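Local coordinates for protein methionine gamma-lyase (Trichomonas vaginalis, PDB 1PFF) that belongs to the PLP-dependent enzymes of the Cys/Met metabolism family and assembles from four copies of its chain, at residues Thr193-Leu196 and Asp197-Val200; Lys260-Asp263 and Asn264-Val267. One frame throughout, in Å; residues are numbered along the deposited sequence.

Contact 1 of 2, residues Thr193-Leu196 and Asp197-Val200; sequences TLTL and DMRV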
# COMPACT_ATOMS: atom_id res chain seq x y z
N THR A 193 7.31 -1.49 15.17
CA THR A 193 7.81 -2.12 16.40
C THR A 193 9.33 -2.21 16.42
O THR A 193 9.93 -2.30 17.48
CB THR A 193 7.22 -3.53 16.64
OG1 THR A 193 7.62 -4.42 15.59
CG2 THR A 193 5.67 -3.51 16.60
N LEU A 194 9.94 -2.17 15.23
CA LEU A 194 11.39 -2.26 15.10
C LEU A 194 12.13 -1.00 15.57
O LEU A 194 13.34 -1.06 15.83
CB LEU A 194 11.77 -2.57 13.64
CG LEU A 194 11.28 -3.90 13.04
CD1 LEU A 194 11.45 -3.89 11.53
CD2 LEU A 194 12.04 -5.09 13.64
N THR A 195 11.42 0.12 15.66
CA THR A 195 11.99 1.39 16.13
C THR A 195 11.29 1.89 17.39
O THR A 195 11.57 2.98 17.87
CB THR A 195 11.94 2.49 15.05
OG1 THR A 195 10.58 2.71 14.63
CG2 THR A 195 12.69 2.05 13.78
N LEU A 196 10.36 1.10 17.91
CA LEU A 196 9.56 1.51 19.06
C LEU A 196 10.41 1.79 20.31
O LEU A 196 10.27 2.84 20.94
CB LEU A 196 8.47 0.47 19.33
CG LEU A 196 7.68 0.55 20.64
CD1 LEU A 196 6.74 1.73 20.67
CD2 LEU A 196 6.93 -0.76 20.85
N ASP A 197 11.31 0.87 20.64
CA ASP A 197 12.21 1.04 21.78
C ASP A 197 12.99 2.36 21.69
O ASP A 197 13.02 3.15 22.64
CB ASP A 197 13.16 -0.16 21.86
CG ASP A 197 14.09 -0.10 23.07
OD1 ASP A 197 15.20 0.45 22.95
OD2 ASP A 197 13.80 -0.62 24.16
N MET A 198 13.59 2.59 20.52
CA MET A 198 14.36 3.79 20.24
C MET A 198 13.52 5.07 20.40
O MET A 198 13.93 6.01 21.07
CB MET A 198 14.94 3.68 18.83
CG MET A 198 15.69 4.89 18.31
SD MET A 198 15.81 4.73 16.50
CE MET A 198 14.29 5.44 15.98
N ARG A 199 12.36 5.10 19.76
CA ARG A 199 11.53 6.31 19.74
C ARG A 199 10.95 6.65 21.12
O ARG A 199 10.89 7.82 21.51
CB ARG A 199 10.41 6.16 18.70
CG ARG A 199 10.87 6.43 17.25
CD ARG A 199 9.80 6.25 16.16
NE ARG A 199 9.31 4.86 16.07
CZ ARG A 199 8.20 4.41 16.66
NH1 ARG A 199 7.46 5.24 17.39
NH2 ARG A 199 7.84 3.15 16.52
N VAL A 200 10.50 5.63 21.84
CA VAL A 200 9.92 5.84 23.16
C VAL A 200 10.96 6.33 24.16
O VAL A 200 10.72 7.29 24.91
CB VAL A 200 9.19 4.59 23.67
CG1 VAL A 200 8.95 4.66 25.20
CG2 VAL A 200 7.87 4.44 22.95
O HOH W 1 11.91 -1.64 19.08
O HOH W 2 13.91 0.45 18.57

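Contact 2 of 2, residues Lys260-Asp263 and Asn264-Val267; sequences KVLD and NCHV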
# COMPACT_ATOMS: atom_id res chain seq x y z
N LYS A 260 0.02 33.35 22.69
CA LYS A 260 1.25 34.03 22.28
C LYS A 260 2.43 33.07 22.22
O LYS A 260 3.21 33.10 21.28
CB LYS A 260 1.57 35.21 23.20
CG LYS A 260 2.64 36.17 22.65
CD LYS A 260 2.84 37.38 23.55
CE LYS A 260 4.08 38.18 23.14
NZ LYS A 260 4.03 39.59 23.63
N VAL A 261 2.56 32.22 23.25
CA VAL A 261 3.59 31.19 23.28
C VAL A 261 3.46 30.27 22.06
O VAL A 261 4.42 30.09 21.31
CB VAL A 261 3.58 30.37 24.61
CG1 VAL A 261 4.46 29.10 24.50
CG2 VAL A 261 4.05 31.24 25.76
N LEU A 262 2.26 29.72 21.85
CA LEU A 262 2.03 28.77 20.76
C LEU A 262 2.24 29.40 19.38
O LEU A 262 2.66 28.72 18.45
CB LEU A 262 0.64 28.13 20.84
CG LEU A 262 0.33 27.11 21.96
CD1 LEU A 262 -0.58 25.99 21.46
CD2 LEU A 262 1.58 26.54 22.61
N ASP A 263 1.96 30.70 19.27
CA ASP A 263 2.23 31.44 18.03
C ASP A 263 3.74 31.51 17.72
O ASP A 263 4.13 31.78 16.58
CB ASP A 263 1.62 32.85 18.08
CG ASP A 263 0.11 32.85 17.80
OD1 ASP A 263 -0.40 31.93 17.14
OD2 ASP A 263 -0.66 33.74 18.21
N ASN A 264 4.57 31.24 18.73
CA ASN A 264 6.02 31.32 18.59
C ASN A 264 6.78 30.00 18.68
O ASN A 264 8.00 29.99 18.83
CB ASN A 264 6.58 32.33 19.59
CG ASN A 264 6.38 33.75 19.12
OD1 ASN A 264 7.19 34.27 18.35
ND2 ASN A 264 5.29 34.37 19.55
N CYS A 265 6.05 28.89 18.58
CA CYS A 265 6.67 27.58 18.45
C CYS A 265 6.91 27.28 16.98
O CYS A 265 6.01 27.43 16.14
CB CYS A 265 5.80 26.50 19.10
SG CYS A 265 5.64 26.71 20.89
N HIS A 266 8.13 26.87 16.67
CA HIS A 266 8.54 26.64 15.29
C HIS A 266 8.90 25.16 15.09
O HIS A 266 8.22 24.46 14.33
CB HIS A 266 9.70 27.58 14.92
CG HIS A 266 9.42 29.03 15.19
ND1 HIS A 266 8.96 29.90 14.22
CD2 HIS A 266 9.52 29.76 16.33
CE1 HIS A 266 8.80 31.10 14.74
NE2 HIS A 266 9.13 31.05 16.02
N VAL A 267 9.92 24.69 15.80
CA VAL A 267 10.37 23.30 15.74
C VAL A 267 9.32 22.38 16.35
O VAL A 267 9.02 21.30 15.81
CB VAL A 267 11.73 23.13 16.46
CG1 VAL A 267 12.10 21.66 16.63
CG2 VAL A 267 12.82 23.87 15.72

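Contact 1 of 2, residues Thr193-Leu196 and Asp197-Val200
Thr195 and Arg199, one helical turn apart, are joined twice. Arg199 N donates to Thr195 O over 2.9 Å as an i to i+4 backbone bond, and the side chain then doubles back: Arg199 NE donates to Thr195 OG1 at 2.9 Å, nearly straight at 167°. The hydroxyl lies at the guanidinium edge, in its plane, while Thr195 O and Leu196 CA sit over one face of the group. Leu196 adds its CB, 3.9 Å from Arg199 NH2. In the arginine, chi1 (-81°) sets CG beside the backbone N, and after an extended chi2 the chain bends at chi3 to bring NE to the hydroxyl. Arg199 NH1 donates to Tyr146 O, and NH2 to Gly192 O and Ile147 O, so bonds on all three nitrogens fix the rotation of this buried group.

Leu196 and Val200 lie alongside each other, pointing the same way, and Leu196 CD1 meets Val200 CG2 at 3.7 Å; both side chains pack on Ile127. All of this belongs to the long helix 183-216, which is kinked here: the N atoms of Leu194 and Thr195 lack bonds to the preceding turn. Two waters bridge the opened backbone, one from Thr193 O to Asp197 N, the other from Leu194 O to Met198 N. The i to i+4 pattern, back with Arg199 N, continues as Val200 N donates to Leu196 O at 2.9 Å. Asp197 instead pairs with Lys201 and with Arg202 of the second subunit.

Contact 2 of 2, residues Lys260-Asp263 and Asn264-Val267
Asn264 folds its side chain back over the C-terminal part of helix 255-263, and its amide donates an N-H from ND2 to Lys260 O at 3.0 Å. The N-H points almost straight at the acceptor (172°), and the oxygen lies in the amide plane; seen from the carbonyl, the donor is tilted from its plane. A chi1 of -79°, which sets CG beside the backbone N and anti to the carbonyl carbon, turns the amide back along the helix. The other end of the amide is engaged too, since OD1 accepts a weak hydrogen bond from Gln325 NE2.

The backbone of Asn264 closes the same turn by a different route. Asn264 N donates to Val261 O at 2.8 Å, but the bond is bent and comes from above the carbonyl plane, 54° out of it. Main chain and side chain of one residue thus take two successive helix carbonyls. Cys265 N follows with a weak bond to Leu262 O, at 3.4 Å.

Cys265, with SG beside its backbone N, brings the sulfur back to the turn, 3.6 Å from Val261 O. Within the turn the apolar side-chain neighbours of SG lie at 4.4 Å (Leu262 CD2) and 4.5 Å (Val261 CG1). Cys265 and Leu262 both rest on Ile281 of strand 280-282, whereas Val261 and Asn264 face helix 316-328. The arrangement is an asparagine amide bonded back to the carbonyl four residues earlier, near the C-terminal end of helix 255-263, as the chain leaves for strand 269-270.

In the fold
Contacts 1 and 2 are separate local arrangements, with centres 28 Å apart and nearest atoms about 15 Å apart. Contact 1 lies within the long helix 183-216, at its kink, whereas contact 2 lies where helix 255-263 gives way to the loop before strand 269-270, in the part of the chain that holds the smaller mixed sheet. Their surroundings differ as well: residues 193-200 reach the second subunit, but no other chain of the assembly touches residues 260-267. Contact 2 is also the more peripheral, centred 25 Å from the centre of the chain against 18 Å for contact 1. A bound 1,2-ethanediol, probably from the crystallisation liquor, lies about 4 Å from the Asp197 side chain.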